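Local coordinates for uncharacterized protein (Pyrococcus horikoshii, PDB 1ZJJ), which is uncharacterised but probably acts as a magnesium-dependent phosphatase of the haloacid dehalogenase (HAD) superfamily, at residues B[36-47]-B[61-70]; B[142-153]-B[177-188]. All coordinates share one frame; numbering follows the deposited sequence.

Overall arrangement
From the N terminus, the chain first closes contact 1. Segment 61-70 returns beside 36-47 after helix 47-56, completing a beta-alpha-beta unit at one margin of the six-stranded parallel sheet. Contact 2 opens only later, so the two follow in series and neither encloses the other. In it, 177-188 returns beside 142-153 after strands 156-159 and 162-165 and helix 167-178. This joins the last two strands of the four-stranded parallel sheet. The contact centres are about 21 Å apart, yet their ends meet: Asn41 OD1 lies 2.9 Å from Lys187 N, a probable hydrogen bond. The two sheets are thus tied together near the magnesium ion.

Contact 1. Residues B[36-47]-B[61-70]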
loop_
_atom_site.group_PDB
_atom_site.type_symbol
_atom_site.label_atom_id
_atom_site.label_comp_id
_atom_site.label_asym_id
_atom_site.label_seq_id
_atom_site.Cartn_x
_atom_site.Cartn_y
_atom_site.Cartn_z
ATOM N N PHE B 36 11.860 3.107 34.110
ATOM C CA PHE B 36 10.821 3.193 33.095
ATOM C C PHE B 36 11.373 3.756 31.800
ATOM O O PHE B 36 12.458 4.345 31.769
ATOM C CB PHE B 36 9.659 4.063 33.598
ATOM C CG PHE B 36 10.042 5.489 33.866
ATOM C CD1 PHE B 36 9.988 6.440 32.853
ATOM C CD2 PHE B 36 10.503 5.873 35.125
ATOM C CE1 PHE B 36 10.390 7.759 33.087
ATOM C CE2 PHE B 36 10.904 7.183 35.365
ATOM C CZ PHE B 36 10.849 8.129 34.345
ATOM N N ALA B 37 10.624 3.555 30.725
ATOM C CA ALA B 37 11.020 4.061 29.420
ATOM C C ALA B 37 9.775 4.278 28.582
ATOM O O ALA B 37 8.742 3.649 28.814
ATOM C CB ALA B 37 11.954 3.078 28.734
ATOM N N PHE B 38 9.870 5.188 27.622
ATOM C CA PHE B 38 8.757 5.476 26.738
ATOM C C PHE B 38 9.078 4.779 25.415
ATOM O O PHE B 38 10.231 4.774 24.964
ATOM C CB PHE B 38 8.602 6.991 26.572
ATOM C CG PHE B 38 8.298 7.720 27.869
ATOM C CD1 PHE B 38 7.878 7.022 29.000
ATOM C CD2 PHE B 38 8.406 9.104 27.946
ATOM C CE1 PHE B 38 7.569 7.693 30.191
ATOM C CE2 PHE B 38 8.098 9.786 29.131
ATOM C CZ PHE B 38 7.679 9.076 30.256
ATOM N N LEU B 39 8.064 4.184 24.801
ATOM C CA LEU B 39 8.273 3.433 23.575
ATOM C C LEU B 39 7.240 3.753 22.505
ATOM O O LEU B 39 6.100 3.294 22.589
ATOM C CB LEU B 39 8.231 1.931 23.910
ATOM C CG LEU B 39 8.595 0.907 22.826
ATOM C CD1 LEU B 39 10.091 0.983 22.575
ATOM C CD2 LEU B 39 8.212 -0.506 23.266
ATOM N N THR B 40 7.643 4.529 21.497
ATOM C CA THR B 40 6.737 4.899 20.413
ATOM C C THR B 40 7.113 4.294 19.055
ATOM O O THR B 40 8.295 4.222 18.702
ATOM C CB THR B 40 6.660 6.433 20.246
ATOM O OG1 THR B 40 5.769 6.750 19.170
ATOM C CG2 THR B 40 8.034 7.017 19.939
ATOM N N ASN B 41 6.097 3.855 18.307
ATOM C CA ASN B 41 6.261 3.288 16.979
ATOM C C ASN B 41 6.504 4.381 15.941
ATOM O O ASN B 41 6.864 4.123 14.800
ATOM C CB ASN B 41 4.989 2.513 16.631
ATOM C CG ASN B 41 5.211 1.045 16.887
ATOM O OD1 ASN B 41 6.255 0.621 17.373
ATOM N ND2 ASN B 41 4.182 0.248 16.548
ATOM N N ASN B 42 6.272 5.627 16.339
ATOM C CA ASN B 42 6.421 6.746 15.415
ATOM C C ASN B 42 7.902 6.993 15.130
ATOM O O ASN B 42 8.711 7.063 16.051
ATOM C CB ASN B 42 5.775 8.003 16.006
ATOM C CG ASN B 42 5.438 9.039 14.949
ATOM O OD1 ASN B 42 6.302 9.471 14.188
ATOM N ND2 ASN B 42 4.170 9.441 14.899
ATOM N N SER B 43 8.259 7.123 13.856
ATOM C CA SER B 43 9.660 7.335 13.498
ATOM C C SER B 43 9.962 8.695 12.872
ATOM O O SER B 43 11.091 8.934 12.424
ATOM C CB SER B 43 10.123 6.237 12.540
ATOM O OG SER B 43 9.472 6.353 11.286
ATOM N N THR B 44 8.972 9.581 12.846
ATOM C CA THR B 44 9.170 10.910 12.251
ATOM C C THR B 44 9.991 11.869 13.139
ATOM O O THR B 44 10.544 12.862 12.680
ATOM C CB THR B 44 7.803 11.531 11.938
ATOM O OG1 THR B 44 7.094 11.740 13.159
ATOM C CG2 THR B 44 6.981 10.605 11.039
ATOM N N LYS B 45 10.025 11.576 14.454
ATOM C CA LYS B 45 10.705 12.494 15.373
ATOM C C LYS B 45 11.818 11.804 16.167
ATOM O O LYS B 45 11.803 10.602 16.390
ATOM C CB LYS B 45 9.662 13.050 16.350
ATOM C CG LYS B 45 8.692 14.033 15.685
ATOM C CD LYS B 45 7.764 14.706 16.702
ATOM C CE LYS B 45 6.806 15.712 16.049
ATOM N NZ LYS B 45 5.719 14.996 15.383
ATOM N N THR B 46 12.835 12.603 16.564
ATOM C CA THR B 46 13.880 12.037 17.415
ATOM C C THR B 46 13.463 12.005 18.881
ATOM O O THR B 46 12.522 12.664 19.309
ATOM C CB THR B 46 15.157 12.881 17.314
ATOM O OG1 THR B 46 14.868 14.226 17.695
ATOM C CG2 THR B 46 15.731 12.853 15.896
ATOM N N PRO B 47 14.176 11.171 19.641
ATOM C CA PRO B 47 14.038 11.145 21.090
ATOM C C PRO B 47 14.140 12.561 21.673
ATOM O O PRO B 47 13.421 12.938 22.586
ATOM C CB PRO B 47 15.127 10.233 21.644
ATOM C CG PRO B 47 15.441 9.286 20.484
ATOM C CD PRO B 47 15.205 10.229 19.217
ATOM N N VAL B 61 11.537 14.331 31.234
ATOM C CA VAL B 61 12.292 13.084 31.255
ATOM C C VAL B 61 13.439 13.202 30.263
ATOM O O VAL B 61 13.373 13.981 29.308
ATOM C CB VAL B 61 11.426 11.866 30.844
ATOM C CG1 VAL B 61 10.238 11.716 31.798
ATOM C CG2 VAL B 61 10.961 12.021 29.397
ATOM N N SER B 62 14.489 12.428 30.496
ATOM C CA SER B 62 15.650 12.443 29.619
ATOM C C SER B 62 15.334 11.753 28.290
ATOM O O SER B 62 14.620 10.754 28.253
ATOM C CB SER B 62 16.813 11.733 30.307
ATOM O OG SER B 62 17.930 11.645 29.453
ATOM N N SER B 63 15.859 12.296 27.197
ATOM C CA SER B 63 15.638 11.697 25.889
ATOM C C SER B 63 16.278 10.302 25.876
ATOM O O SER B 63 16.025 9.500 24.979
ATOM C CB SER B 63 16.271 12.564 24.797
ATOM O OG SER B 63 17.678 12.626 24.967
ATOM N N SER B 64 17.097 10.007 26.880
ATOM C CA SER B 64 17.753 8.703 26.938
ATOM C C SER B 64 16.800 7.542 27.236
ATOM O O SER B 64 17.127 6.389 26.961
ATOM C CB SER B 64 18.900 8.707 27.958
ATOM O OG SER B 64 18.421 8.740 29.288
ATOM N N ILE B 65 15.627 7.823 27.799
ATOM C CA ILE B 65 14.691 6.738 28.061
ATOM C C ILE B 65 13.538 6.748 27.058
ATOM O O ILE B 65 12.542 6.049 27.237
ATOM C CB ILE B 65 14.145 6.779 29.522
ATOM C CG1 ILE B 65 13.479 8.122 29.822
ATOM C CG2 ILE B 65 15.276 6.525 30.498
ATOM C CD1 ILE B 65 12.074 8.250 29.299
ATOM N N ILE B 66 13.679 7.548 26.005
ATOM C CA ILE B 66 12.664 7.634 24.953
ATOM C C ILE B 66 13.113 6.801 23.751
ATOM O O ILE B 66 14.067 7.156 23.059
ATOM C CB ILE B 66 12.445 9.088 24.473
ATOM C CG1 ILE B 66 11.960 9.955 25.639
ATOM C CG2 ILE B 66 11.429 9.113 23.319
ATOM C CD1 ILE B 66 11.739 11.423 25.280
ATOM N N ILE B 67 12.421 5.692 23.508
ATOM C CA ILE B 67 12.757 4.807 22.397
ATOM C C ILE B 67 11.753 4.953 21.264
ATOM O O ILE B 67 10.561 4.705 21.442
ATOM C CB ILE B 67 12.767 3.337 22.853
ATOM C CG1 ILE B 67 13.697 3.179 24.054
ATOM C CG2 ILE B 67 13.204 2.433 21.703
ATOM C CD1 ILE B 67 13.605 1.825 24.702
ATOM N N THR B 68 12.249 5.360 20.102
ATOM C CA THR B 68 11.416 5.535 18.924
ATOM C C THR B 68 11.687 4.359 17.989
ATOM O O THR B 68 12.732 3.705 18.092
ATOM C CB THR B 68 11.771 6.829 18.180
ATOM O OG1 THR B 68 13.137 6.761 17.743
ATOM C CG2 THR B 68 11.604 8.040 19.096
ATOM N N SER B 69 10.766 4.089 17.074
ATOM C CA SER B 69 10.983 2.988 16.147
ATOM C C SER B 69 12.238 3.273 15.323
ATOM O O SER B 69 12.944 2.357 14.928
ATOM C CB SER B 69 9.767 2.788 15.233
ATOM O OG SER B 69 9.493 3.926 14.443
ATOM N N GLY B 70 12.511 4.553 15.083
ATOM C CA GLY B 70 13.688 4.930 14.314
ATOM C C GLY B 70 14.967 4.540 15.028
ATOM O O GLY B 70 15.916 4.055 14.412
HETATM O O HOH W 1 14.529 8.577 16.266
#
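Phe38 and Ile65 lie side by side, with Ile65 CD1 over one face of the Phe38 ring, 4.1 Å from its centroid. This CH-pi contact is offset toward the rim. Val61 comes from the opposite direction and sets CG2 3.6 Å from Phe38 CE2. The ring is placed for both by CG standing anti to its own carbonyl carbon (chi1 -62°). An alanine here would leave Ile65 CD1 without its ring face and is likely to open a gap beside Val61. Phe36 brings CE1 to the same two residues, with Val61 CG1 at its ring edge.

These side chains flank two adjacent parallel strands of the HAD core, joined by a right-handed crossover through helix 47-56. Phe38 N donates to Ile65 O, and Phe38 O accepts from Ile67 N. On the sheet face opposite Phe38, the Leu39 and Ile67 side chains cross, with Leu39 CD1 3.5 Å from Ile67 CG2. Back on the Phe38 face, Thr40 and Thr68 run alongside each other, their CG2 methyls 3.8 Å apart. The Thr40 side chain is about 7 Å from the magnesium ion. Ser69 OG donates to Asn41 O at 2.7 Å, from above the carbonyl plane. Pro47 CB packs 4.1 Å from Ile66 CB.

Contact 2. Residues B[142-153]-B[177-188]; sequences IRNGATFIGTNP and ATNVEPIIIGKP
Phe148 and Pro182 make the main apolar contact. Pro182 CB sits over the centre of the Phe148 ring, 3.4 Å from the centroid and 8° off the normal, a CH-pi contact. Ile142 CD1 covers the opposite face, nearer the rim, and Val180 CG1 lies in plane at the edge. With CG anti to the backbone N (chi1 179°), the ring reaches between these groups. Further along, Pro153 crosses Ile184 tightly, its CD 3.4 Å from Ile184 CG2. Ile149 CG2 meets Ile185 CG1 at 3.7 Å. Gly150 leaves room for Ile184 CD1, which a side chain there would strike.

The polar side-chain contact is made by Arg143. It grips Ala177 O side-on with two nitrogens, NE at 3.0 Å and NH2 at 2.9 Å. The oxygen lies in the guanidinium plane, at its edge. Thr178 O stands over one face of the same group.

Backbone bonds join the strands in parallel. Ile183 N donates to Phe148 O, Gly150 N to Ile183 O, and Ile185 N to Gly150 O. Just past the strands Gly186 N donates to Thr151 O at 2.7 Å, a more bent bond outside the regular ladder.

Lys187 leaves this end to form salt bridges with Asp215 and the magnesium ligand Asp7. Strand 147-150 also pairs with strand 121-124 on its other side. Helix 167-178 packs on Phe148, Pro182 and Ile184, while helix 69-80 lies against Thr151 and Ile185.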
loop_
_atom_site.group_PDB
_atom_site.type_symbol
_atom_site.label_atom_id
_atom_site.label_comp_id
_atom_site.label_asym_id
_atom_site.label_seq_id
_atom_site.Cartn_x
_atom_site.Cartn_y
_atom_site.Cartn_z
ATOM N N ILE B 142 14.791 -2.858 -3.502
ATOM C CA ILE B 142 14.427 -4.088 -2.796
ATOM C C ILE B 142 14.432 -5.281 -3.761
ATOM O O ILE B 142 14.841 -6.386 -3.387
ATOM C CB ILE B 142 13.037 -3.969 -2.144
ATOM C CG1 ILE B 142 13.091 -2.949 -1.003
ATOM C CG2 ILE B 142 12.573 -5.340 -1.651
ATOM C CD1 ILE B 142 11.721 -2.585 -0.443
ATOM N N ARG B 143 13.969 -5.057 -4.992
ATOM C CA ARG B 143 13.952 -6.112 -6.008
ATOM C C ARG B 143 15.363 -6.470 -6.447
ATOM O O ARG B 143 15.608 -7.550 -6.985
ATOM C CB ARG B 143 13.139 -5.663 -7.227
ATOM C CG ARG B 143 11.747 -6.198 -7.189
ATOM C CD ARG B 143 10.858 -5.552 -8.191
ATOM N NE ARG B 143 9.499 -6.001 -7.950
ATOM C CZ ARG B 143 9.063 -7.221 -8.223
ATOM N NH1 ARG B 143 9.876 -8.120 -8.757
ATOM N NH2 ARG B 143 7.808 -7.543 -7.945
ATOM N N ASN B 144 16.284 -5.547 -6.225
ATOM C CA ASN B 144 17.677 -5.773 -6.583
ATOM C C ASN B 144 18.445 -6.447 -5.441
ATOM O O ASN B 144 19.668 -6.614 -5.503
ATOM C CB ASN B 144 18.344 -4.453 -6.949
ATOM C CG ASN B 144 19.713 -4.646 -7.568
ATOM O OD1 ASN B 144 19.882 -5.452 -8.483
ATOM N ND2 ASN B 144 20.693 -3.894 -7.086
ATOM N N GLY B 145 17.713 -6.823 -4.395
ATOM C CA GLY B 145 18.328 -7.488 -3.261
ATOM C C GLY B 145 18.491 -6.659 -1.998
ATOM O O GLY B 145 19.007 -7.157 -1.004
ATOM N N ALA B 146 18.067 -5.400 -2.022
ATOM C CA ALA B 146 18.197 -4.553 -0.842
ATOM C C ALA B 146 17.276 -5.031 0.265
ATOM O O ALA B 146 16.169 -5.496 -0.005
ATOM C CB ALA B 146 17.865 -3.115 -1.190
ATOM N N THR B 147 17.728 -4.911 1.508
ATOM C CA THR B 147 16.912 -5.312 2.649
ATOM C C THR B 147 15.661 -4.424 2.677
ATOM O O THR B 147 15.728 -3.238 2.365
ATOM C CB THR B 147 17.675 -5.128 3.980
ATOM O OG1 THR B 147 19.003 -5.657 3.854
ATOM C CG2 THR B 147 16.957 -5.862 5.105
ATOM N N PHE B 148 14.525 -5.010 3.035
ATOM C CA PHE B 148 13.262 -4.286 3.115
ATOM C C PHE B 148 12.956 -4.196 4.612
ATOM O O PHE B 148 12.582 -5.189 5.236
ATOM C CB PHE B 148 12.181 -5.078 2.361
ATOM C CG PHE B 148 10.801 -4.456 2.378
ATOM C CD1 PHE B 148 10.575 -3.183 2.896
ATOM C CD2 PHE B 148 9.720 -5.162 1.848
ATOM C CE1 PHE B 148 9.282 -2.624 2.888
ATOM C CE2 PHE B 148 8.430 -4.616 1.834
ATOM C CZ PHE B 148 8.209 -3.350 2.352
ATOM N N ILE B 149 13.156 -3.009 5.180
ATOM C CA ILE B 149 12.934 -2.761 6.609
ATOM C C ILE B 149 11.840 -1.721 6.863
ATOM O O ILE B 149 11.884 -0.615 6.319
ATOM C CB ILE B 149 14.226 -2.244 7.284
ATOM C CG1 ILE B 149 15.364 -3.233 7.052
ATOM C CG2 ILE B 149 13.993 -2.033 8.782
ATOM C CD1 ILE B 149 16.745 -2.618 7.222
ATOM N N GLY B 150 10.869 -2.078 7.697
ATOM C CA GLY B 150 9.792 -1.159 8.024
ATOM C C GLY B 150 9.906 -0.745 9.479
ATOM O O GLY B 150 10.094 -1.595 10.339
ATOM N N THR B 151 9.798 0.550 9.772
ATOM C CA THR B 151 9.924 0.989 11.157
ATOM C C THR B 151 8.817 0.475 12.070
ATOM O O THR B 151 9.083 0.092 13.204
ATOM C CB THR B 151 9.983 2.537 11.279
ATOM O OG1 THR B 151 8.780 3.115 10.760
ATOM C CG2 THR B 151 11.187 3.085 10.523
ATOM N N ASN B 152 7.584 0.464 11.580
ATOM C CA ASN B 152 6.458 0.006 12.386
ATOM C C ASN B 152 5.294 -0.417 11.500
ATOM O O ASN B 152 5.175 0.029 10.362
ATOM C CB ASN B 152 6.024 1.104 13.357
ATOM C CG ASN B 152 5.709 2.399 12.663
ATOM O OD1 ASN B 152 6.585 3.026 12.075
ATOM N ND2 ASN B 152 4.450 2.810 12.722
ATOM N N PRO B 153 4.412 -1.284 12.021
ATOM C CA PRO B 153 3.243 -1.812 11.313
ATOM C C PRO B 153 1.956 -0.993 11.309
ATOM O O PRO B 153 1.063 -1.280 10.523
ATOM C CB PRO B 153 3.041 -3.160 11.987
ATOM C CG PRO B 153 3.331 -2.815 13.421
ATOM C CD PRO B 153 4.590 -1.975 13.313
ATOM N N ALA B 177 4.419 -4.365 -4.243
ATOM C CA ALA B 177 5.255 -4.033 -5.392
ATOM C C ALA B 177 6.537 -4.858 -5.475
ATOM O O ALA B 177 7.055 -5.085 -6.563
ATOM C CB ALA B 177 5.594 -2.552 -5.370
ATOM N N THR B 178 7.043 -5.314 -4.334
ATOM C CA THR B 178 8.288 -6.087 -4.317
ATOM C C THR B 178 8.087 -7.581 -4.151
ATOM O O THR B 178 8.949 -8.378 -4.526
ATOM C CB THR B 178 9.213 -5.642 -3.172
ATOM O OG1 THR B 178 8.621 -6.004 -1.914
ATOM C CG2 THR B 178 9.440 -4.145 -3.216
ATOM N N ASN B 179 6.954 -7.958 -3.572
ATOM C CA ASN B 179 6.653 -9.356 -3.322
ATOM C C ASN B 179 7.647 -9.887 -2.286
ATOM O O ASN B 179 7.910 -11.082 -2.205
ATOM C CB ASN B 179 6.741 -10.152 -4.626
ATOM C CG ASN B 179 6.073 -11.495 -4.526
ATOM O OD1 ASN B 179 4.912 -11.652 -4.893
ATOM N ND2 ASN B 179 6.810 -12.488 -4.036
ATOM N N VAL B 180 8.197 -8.972 -1.496
ATOM C CA VAL B 180 9.146 -9.311 -0.446
ATOM C C VAL B 180 8.521 -9.024 0.923
ATOM O O VAL B 180 7.863 -8.004 1.112
ATOM C CB VAL B 180 10.444 -8.486 -0.589
ATOM C CG1 VAL B 180 11.304 -8.637 0.659
ATOM C CG2 VAL B 180 11.207 -8.945 -1.819
ATOM N N GLU B 181 8.735 -9.931 1.869
ATOM C CA GLU B 181 8.197 -9.788 3.218
ATOM C C GLU B 181 9.094 -8.844 4.019
ATOM O O GLU B 181 10.241 -9.167 4.301
ATOM C CB GLU B 181 8.150 -11.160 3.886
ATOM C CG GLU B 181 7.283 -11.232 5.120
ATOM C CD GLU B 181 5.831 -10.935 4.808
ATOM O OE1 GLU B 181 5.280 -11.565 3.878
ATOM O OE2 GLU B 181 5.241 -10.076 5.495
ATOM N N PRO B 182 8.576 -7.669 4.409
ATOM C CA PRO B 182 9.390 -6.716 5.173
ATOM C C PRO B 182 9.744 -7.142 6.590
ATOM O O PRO B 182 9.015 -7.901 7.226
ATOM C CB PRO B 182 8.530 -5.461 5.186
ATOM C CG PRO B 182 7.138 -6.032 5.276
ATOM C CD PRO B 182 7.191 -7.183 4.268
ATOM N N ILE B 183 10.875 -6.644 7.075
ATOM C CA ILE B 183 11.300 -6.907 8.441
ATOM C C ILE B 183 10.752 -5.690 9.187
ATOM O O ILE B 183 11.232 -4.574 8.987
ATOM C CB ILE B 183 12.829 -6.946 8.538
ATOM C CG1 ILE B 183 13.355 -8.174 7.795
ATOM C CG2 ILE B 183 13.266 -6.980 9.988
ATOM C CD1 ILE B 183 14.858 -8.239 7.715
ATOM N N ILE B 184 9.720 -5.893 10.007
ATOM C CA ILE B 184 9.120 -4.785 10.750
ATOM C C ILE B 184 9.759 -4.661 12.125
ATOM O O ILE B 184 9.772 -5.608 12.911
ATOM C CB ILE B 184 7.584 -4.959 10.906
ATOM C CG1 ILE B 184 6.926 -5.115 9.530
ATOM C CG2 ILE B 184 6.996 -3.740 11.619
ATOM C CD1 ILE B 184 7.107 -3.929 8.618
ATOM N N ILE B 185 10.267 -3.473 12.417
ATOM C CA ILE B 185 10.961 -3.226 13.672
ATOM C C ILE B 185 10.115 -2.985 14.925
ATOM O O ILE B 185 10.325 -3.638 15.955
ATOM C CB ILE B 185 11.936 -2.030 13.504
ATOM C CG1 ILE B 185 12.879 -2.291 12.325
ATOM C CG2 ILE B 185 12.740 -1.817 14.786
ATOM C CD1 ILE B 185 13.704 -3.550 12.467
ATOM N N GLY B 186 9.161 -2.061 14.829
ATOM C CA GLY B 186 8.351 -1.690 15.975
ATOM C C GLY B 186 7.326 -2.660 16.528
ATOM O O GLY B 186 7.145 -3.764 16.014
ATOM N N LYS B 187 6.665 -2.229 17.600
ATOM C CA LYS B 187 5.626 -3.017 18.259
ATOM C C LYS B 187 4.627 -3.476 17.205
ATOM O O LYS B 187 4.269 -2.706 16.314
ATOM C CB LYS B 187 4.902 -2.159 19.299
ATOM C CG LYS B 187 5.809 -1.578 20.372
ATOM C CD LYS B 187 5.072 -0.551 21.229
ATOM C CE LYS B 187 4.708 0.682 20.409
ATOM N NZ LYS B 187 3.946 1.654 21.227
ATOM N N PRO B 188 4.109 -4.710 17.328
ATOM C CA PRO B 188 4.369 -5.717 18.366
ATOM C C PRO B 188 5.475 -6.693 17.986
ATOM O O PRO B 188 5.443 -7.864 18.372
ATOM C CB PRO B 188 3.028 -6.420 18.469
ATOM C CG PRO B 188 2.666 -6.547 17.021
ATOM C CD PRO B 188 2.993 -5.149 16.469
#